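Local coordinates for Serine/threonine-protein phosphatase 2A regulatory subunit B'' subunit alpha (Homo sapiens, PDB 4I5J), which is a calcium-binding regulatory subunit of protein phosphatase 2A that might modulate the selectivity, activity and localization of the catalytic enzyme, at residues A[18-23]-A[31-36]; A[35-40]-A[108-113]. All blocks are in the same frame, centred on the assembly; numbering follows the deposited sequence.

Contact 1 of 2, residues A[18-23]-A[31-36]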
loop_
_atom_site.group_PDB
_atom_site.type_symbol
_atom_site.label_atom_id
_atom_site.label_comp_id
_atom_site.label_asym_id
_atom_site.label_seq_id
_atom_site.Cartn_x
_atom_site.Cartn_y
_atom_site.Cartn_z
ATOM N N CYS A 18 -10.962 23.327 -4.256
ATOM C CA CYS A 18 -11.237 24.355 -5.262
ATOM C C CYS A 18 -9.953 24.975 -5.779
ATOM O O CYS A 18 -9.883 25.430 -6.924
ATOM C CB CYS A 18 -12.142 25.465 -4.702
ATOM S SG CYS A 18 -13.819 24.931 -4.311
ATOM N N LEU A 19 -8.932 24.981 -4.935
ATOM C CA LEU A 19 -7.681 25.616 -5.294
ATOM C C LEU A 19 -6.891 24.787 -6.300
ATOM O O LEU A 19 -6.339 25.327 -7.243
ATOM C CB LEU A 19 -6.847 25.855 -4.036
ATOM C CG LEU A 19 -5.526 26.560 -4.280
ATOM C CD1 LEU A 19 -5.777 27.853 -5.026
ATOM C CD2 LEU A 19 -4.854 26.841 -2.962
ATOM N N LEU A 20 -6.829 23.473 -6.104
ATOM C CA LEU A 20 -6.029 22.617 -6.997
ATOM C C LEU A 20 -6.837 21.992 -8.118
ATOM O O LEU A 20 -6.261 21.476 -9.079
ATOM C CB LEU A 20 -5.352 21.482 -6.223
ATOM C CG LEU A 20 -4.263 21.874 -5.232
ATOM C CD1 LEU A 20 -3.557 20.620 -4.743
ATOM C CD2 LEU A 20 -3.303 22.780 -5.943
ATOM N N ALA A 21 -8.162 22.000 -7.984
ATOM C CA ALA A 21 -9.003 21.254 -8.910
ATOM C C ALA A 21 -9.132 21.985 -10.223
ATOM O O ALA A 21 -9.079 23.207 -10.272
ATOM C CB ALA A 21 -10.389 21.012 -8.326
ATOM N N LYS A 22 -9.333 21.231 -11.290
ATOM C CA LYS A 22 -9.714 21.847 -12.540
ATOM C C LYS A 22 -11.073 22.504 -12.332
ATOM O O LYS A 22 -11.781 22.185 -11.369
ATOM C CB LYS A 22 -9.700 20.802 -13.646
ATOM C CG LYS A 22 -8.284 20.321 -13.924
ATOM C CD LYS A 22 -8.264 19.162 -14.890
ATOM C CE LYS A 22 -6.866 18.593 -15.062
ATOM N NZ LYS A 22 -6.881 17.467 -16.051
ATOM N N PRO A 23 -11.429 23.467 -13.189
ATOM C CA PRO A 23 -12.629 24.235 -12.828
ATOM C C PRO A 23 -13.885 23.372 -12.836
ATOM O O PRO A 23 -14.025 22.494 -13.687
ATOM C CB PRO A 23 -12.685 25.338 -13.885
ATOM C CG PRO A 23 -11.800 24.867 -15.005
ATOM C CD PRO A 23 -10.783 23.948 -14.424
ATOM N N GLU A 31 -2.646 13.984 -10.946
ATOM C CA GLU A 31 -2.001 15.057 -11.729
ATOM C C GLU A 31 -2.194 16.446 -11.106
ATOM O O GLU A 31 -1.333 17.317 -11.225
ATOM C CB GLU A 31 -2.509 15.067 -13.184
ATOM C CG GLU A 31 -2.107 13.843 -14.026
ATOM C CD GLU A 31 -2.903 12.557 -13.710
ATOM O OE1 GLU A 31 -2.543 11.495 -14.265
ATOM O OE2 GLU A 31 -3.875 12.589 -12.922
ATOM N N ASP A 32 -3.322 16.628 -10.425
ATOM C CA ASP A 32 -3.681 17.910 -9.826
ATOM C C ASP A 32 -2.729 18.315 -8.701
ATOM O O ASP A 32 -2.637 19.493 -8.365
ATOM C CB ASP A 32 -5.111 17.858 -9.270
ATOM C CG ASP A 32 -6.160 17.707 -10.357
ATOM O OD1 ASP A 32 -5.909 18.202 -11.473
ATOM O OD2 ASP A 32 -7.232 17.100 -10.090
ATOM N N PHE A 33 -2.038 17.335 -8.116
ATOM C CA PHE A 33 -1.102 17.607 -7.033
ATOM C C PHE A 33 0.272 18.016 -7.546
ATOM O O PHE A 33 1.109 18.502 -6.778
ATOM C CB PHE A 33 -0.963 16.392 -6.128
ATOM C CG PHE A 33 -2.107 16.220 -5.180
ATOM C CD1 PHE A 33 -3.294 15.642 -5.604
ATOM C CD2 PHE A 33 -2.013 16.673 -3.876
ATOM C CE1 PHE A 33 -4.378 15.499 -4.722
ATOM C CE2 PHE A 33 -3.076 16.540 -2.998
ATOM C CZ PHE A 33 -4.258 15.951 -3.419
ATOM N N ILE A 34 0.519 17.805 -8.834
ATOM C CA ILE A 34 1.868 18.065 -9.367
ATOM C C ILE A 34 2.347 19.516 -9.176
ATOM O O ILE A 34 3.446 19.738 -8.661
ATOM C CB ILE A 34 2.033 17.604 -10.842
ATOM C CG1 ILE A 34 2.144 16.081 -10.896
ATOM C CG2 ILE A 34 3.268 18.247 -11.478
ATOM C CD1 ILE A 34 1.827 15.498 -12.250
ATOM N N PRO A 35 1.526 20.510 -9.560
ATOM C CA PRO A 35 2.055 21.862 -9.354
ATOM C C PRO A 35 2.264 22.201 -7.874
ATOM O O PRO A 35 3.174 22.968 -7.556
ATOM C CB PRO A 35 0.997 22.769 -9.995
ATOM C CG PRO A 35 -0.173 21.928 -10.241
ATOM C CD PRO A 35 0.279 20.517 -10.339
ATOM N N LEU A 36 1.458 21.621 -6.988
ATOM C CA LEU A 36 1.662 21.793 -5.550
ATOM C C LEU A 36 3.026 21.220 -5.117
ATOM O O LEU A 36 3.778 21.846 -4.364
ATOM C CB LEU A 36 0.531 21.113 -4.760
ATOM C CG LEU A 36 0.743 21.097 -3.246
ATOM C CD1 LEU A 36 0.736 22.512 -2.733
ATOM C CD2 LEU A 36 -0.297 20.280 -2.527
HETATM O O HOH W 1 -3.648 21.588 -9.617
HETATM O O HOH W 2 -9.598 18.131 -10.717
#
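Where helix 12-20 gives way to an extended run at Ala-21, the backbone draws nearest to segment 31-36, with the CA atoms of Leu-20 and Asp-32 6.0 Å apart. No direct hydrogen bond joins 18-23 to 31-36; two waters do that work. One water donates to both main-chain carbonyls, 2.7 Å from Leu-20 O and 2.6 Å from Asp-32 O, so a single molecule ties together two acceptors that could not bond to each other. The second accepts from Lys-22 N and donates to Asp-32 OD2 at 2.7 Å. Asp-32 OD2 therefore takes one direct bond from the backbone N-H of Glu-29 and one from the water held by Lys-22 N.

Asp-32 CG lies anti to its own carbonyl carbon (chi1 -66°), a setting that carries the carboxylate across to 18-23. Asp-32 OD1 rests against the aliphatic part of Lys-22, 3.7 Å from Lys-22 CE, the two side chains crossing at about a right angle. Lys-22 NZ stays 4.7 Å from Asp-32 OD1, too far for a salt bridge, although the opposite charges would probably still attract.

Leu-20 supplies the apolar half. Leu-20 CD1 touches Leu-36 CD2 at 4.0 Å, again with side chains crossed. The same methyl, Leu-20 CD1, approaches Phe-33 CD2 obliquely at 4.3 Å. The phenyl ring of Phe-33 turns into the interior, toward Phe-16 and helix 54-72, and its plane stands about 75° from that of Phe-69. The arrangement, two water bridges beside an apolar patch of Leu-20, Phe-33 and Leu-36, joins helix 12-20 to helix 34-43 in a helix-loop-helix within the N-terminal EF-hand family region.

Contact 2 of 2, residues A[35-40]-A[108-113]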
loop_
_atom_site.group_PDB
_atom_site.type_symbol
_atom_site.label_atom_id
_atom_site.label_comp_id
_atom_site.label_asym_id
_atom_site.label_seq_id
_atom_site.Cartn_x
_atom_site.Cartn_y
_atom_site.Cartn_z
ATOM N N PRO A 35 1.526 20.510 -9.560
ATOM C CA PRO A 35 2.055 21.862 -9.354
ATOM C C PRO A 35 2.264 22.201 -7.874
ATOM O O PRO A 35 3.174 22.968 -7.556
ATOM C CB PRO A 35 0.997 22.769 -9.995
ATOM C CG PRO A 35 -0.173 21.928 -10.241
ATOM C CD PRO A 35 0.279 20.517 -10.339
ATOM N N LEU A 36 1.458 21.621 -6.988
ATOM C CA LEU A 36 1.662 21.793 -5.550
ATOM C C LEU A 36 3.026 21.220 -5.117
ATOM O O LEU A 36 3.778 21.846 -4.364
ATOM C CB LEU A 36 0.531 21.113 -4.760
ATOM C CG LEU A 36 0.743 21.097 -3.246
ATOM C CD1 LEU A 36 0.736 22.512 -2.733
ATOM C CD2 LEU A 36 -0.297 20.280 -2.527
ATOM N N LEU A 37 3.338 20.025 -5.605
ATOM C CA LEU A 37 4.602 19.378 -5.278
ATOM C C LEU A 37 5.771 20.124 -5.888
ATOM O O LEU A 37 6.829 20.222 -5.290
ATOM C CB LEU A 37 4.608 17.923 -5.751
ATOM C CG LEU A 37 4.450 16.898 -4.625
ATOM C CD1 LEU A 37 5.600 17.014 -3.628
ATOM C CD2 LEU A 37 3.120 17.051 -3.912
ATOM N N GLN A 38 5.588 20.643 -7.088
ATOM C CA GLN A 38 6.670 21.377 -7.729
ATOM C C GLN A 38 6.978 22.617 -6.929
ATOM O O GLN A 38 8.134 22.992 -6.747
ATOM C CB GLN A 38 6.280 21.759 -9.147
ATOM C CG GLN A 38 6.122 20.559 -10.023
ATOM C CD GLN A 38 6.390 20.870 -11.462
ATOM O OE1 GLN A 38 5.494 20.797 -12.308
ATOM N NE2 GLN A 38 7.641 21.220 -11.761
ATOM N N ASP A 39 5.923 23.247 -6.445
ATOM C CA ASP A 39 6.070 24.396 -5.583
ATOM C C ASP A 39 6.803 24.024 -4.291
ATOM O O ASP A 39 7.718 24.734 -3.869
ATOM C CB ASP A 39 4.699 24.997 -5.278
ATOM C CG ASP A 39 4.796 26.402 -4.757
ATOM O OD1 ASP A 39 5.478 27.215 -5.415
ATOM O OD2 ASP A 39 4.217 26.689 -3.685
ATOM N N VAL A 40 6.416 22.913 -3.667
ATOM C CA VAL A 40 7.085 22.473 -2.439
ATOM C C VAL A 40 8.573 22.184 -2.678
ATOM O O VAL A 40 9.425 22.592 -1.889
ATOM C CB VAL A 40 6.417 21.236 -1.842
ATOM C CG1 VAL A 40 7.352 20.547 -0.860
ATOM C CG2 VAL A 40 5.065 21.614 -1.164
ATOM N N ASP A 108 5.191 12.035 7.478
ATOM C CA ASP A 108 4.014 11.740 6.669
ATOM C C ASP A 108 4.194 12.395 5.309
ATOM O O ASP A 108 4.491 13.578 5.239
ATOM C CB ASP A 108 2.736 12.258 7.318
ATOM C CG ASP A 108 2.438 11.590 8.652
ATOM O OD1 ASP A 108 2.713 10.381 8.805
ATOM O OD2 ASP A 108 1.920 12.288 9.544
ATOM N N TYR A 109 4.030 11.602 4.247
ATOM C CA TYR A 109 4.028 12.062 2.851
ATOM C C TYR A 109 5.375 12.495 2.314
ATOM O O TYR A 109 5.825 11.949 1.318
ATOM C CB TYR A 109 3.014 13.189 2.589
ATOM C CG TYR A 109 1.657 12.946 3.203
ATOM C CD1 TYR A 109 1.236 13.712 4.276
ATOM C CD2 TYR A 109 0.807 11.945 2.725
ATOM C CE1 TYR A 109 0.022 13.511 4.862
ATOM C CE2 TYR A 109 -0.437 11.717 3.333
ATOM C CZ TYR A 109 -0.805 12.516 4.412
ATOM O OH TYR A 109 -2.011 12.384 5.052
ATOM N N PHE A 110 6.014 13.469 2.975
ATOM C CA PHE A 110 7.055 14.280 2.337
ATOM C C PHE A 110 8.502 13.879 2.494
ATOM O O PHE A 110 9.355 14.381 1.749
ATOM C CB PHE A 110 6.916 15.740 2.773
ATOM C CG PHE A 110 5.716 16.400 2.197
ATOM C CD1 PHE A 110 4.555 16.518 2.938
ATOM C CD2 PHE A 110 5.732 16.858 0.892
ATOM C CE1 PHE A 110 3.431 17.101 2.389
ATOM C CE2 PHE A 110 4.609 17.460 0.340
ATOM C CZ PHE A 110 3.459 17.571 1.079
ATOM N N SER A 111 8.784 13.021 3.467
ATOM C CA SER A 111 10.160 12.707 3.843
ATOM C C SER A 111 10.988 12.306 2.658
ATOM O O SER A 111 10.566 11.435 1.895
ATOM C CB SER A 111 10.175 11.552 4.823
ATOM O OG SER A 111 11.493 11.066 5.021
ATOM N N TYR A 112 12.161 12.930 2.501
ATOM C CA TYR A 112 13.052 12.567 1.406
ATOM C C TYR A 112 13.725 11.238 1.674
ATOM O O TYR A 112 13.867 10.415 0.761
ATOM C CB TYR A 112 14.131 13.638 1.120
ATOM C CG TYR A 112 14.851 13.300 -0.161
ATOM C CD1 TYR A 112 14.313 13.661 -1.385
ATOM C CD2 TYR A 112 16.022 12.545 -0.148
ATOM C CE1 TYR A 112 14.947 13.324 -2.572
ATOM C CE2 TYR A 112 16.649 12.199 -1.306
ATOM C CZ TYR A 112 16.116 12.589 -2.521
ATOM O OH TYR A 112 16.768 12.245 -3.684
ATOM N N GLU A 113 14.143 11.036 2.922
ATOM C CA GLU A 113 14.760 9.784 3.356
ATOM C C GLU A 113 13.858 8.587 3.065
ATOM O O GLU A 113 14.327 7.518 2.656
ATOM C CB GLU A 113 15.028 9.813 4.868
ATOM C CG GLU A 113 16.278 10.572 5.300
ATOM C CD GLU A 113 16.335 10.829 6.809
ATOM O OE1 GLU A 113 15.356 10.511 7.522
ATOM O OE2 GLU A 113 17.363 11.359 7.283
#
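The turn leading into helix 112-125 sends one aromatic side chain, Phe-110, into the packing between helices of the N-terminal region, and across to 35-40 the contact is made by this residue. Phe-110 CE2 lies 4.1 Å from Leu-37 CD1. Val-40 CG1 is 4.3 Å from the same ring atom, Phe-110 CE2. The two methyl groups arrive differently: that of Leu-37 lies at the ring edge, close to the ring plane, whereas that of Val-40 comes in obliquely. Backbones remain well separated, the nearest CA atoms, those of Val-40 and Phe-110, being 9.5 Å apart, and the distance is spanned by side chains alone, with no hydrogen bond across.

On the helix, Leu-37 and Val-40 are three residues apart and so present their side chains on neighbouring parts of the same face. Leu-37 has an unusual first torsion, chi1 -105°, well off the staggered positions, and its end swings nearer to Phe-110 than its CB direction alone would suggest. The CB of Phe-110 already points toward the helix, and with CG anti to the carbonyl carbon (chi1 -70°) the ring continues that way.

Behind the ring the chain makes a classic gamma turn centred on Tyr-109, whose phi is positive (71°), closed by Phe-110 N to Asp-108 O at 2.7 Å. Tyr-60 OH bonds to the carbonyl oxygen of Phe-110. The pair is one small element of a multi-helix packing: both sides together bury 114 Å². Val-64 of helix 54-72 and Thr-93 and Leu-94 of helix 90-97 also touch Phe-110, while Leu-37 packs on Ile-61 and Val-40 on Leu-97. Immediately after the phenylalanine, Ser-111 occupies the N-cap position of helix 112-125, its OG receiving the backbone N-H of His-114.

In the fold
Helix 34-43 illustrates how one short helix can serve two neighbours: contact 1 involves Asp-32, Phe-33 and Leu-36, contact 2 the middle of the helix. Their segments overlap at Pro-35 and Leu-36, of which Leu-36 touches across contact 1 only, and their centres are about 14 Å apart. Contact 1 joins parts of the chain close in sequence and is partly buried, with waters bridging its polar groups; contact 2 brings together segments with 67 residues between them and is wholly apolar and buried. Helix 54-72 borders both, touching Phe-33 in one and Leu-37 and Phe-110 in the other. Neither contact lies at the calcium site, which Asp-200, Asp-202, Asp-204, Val-206 and Glu-211 form.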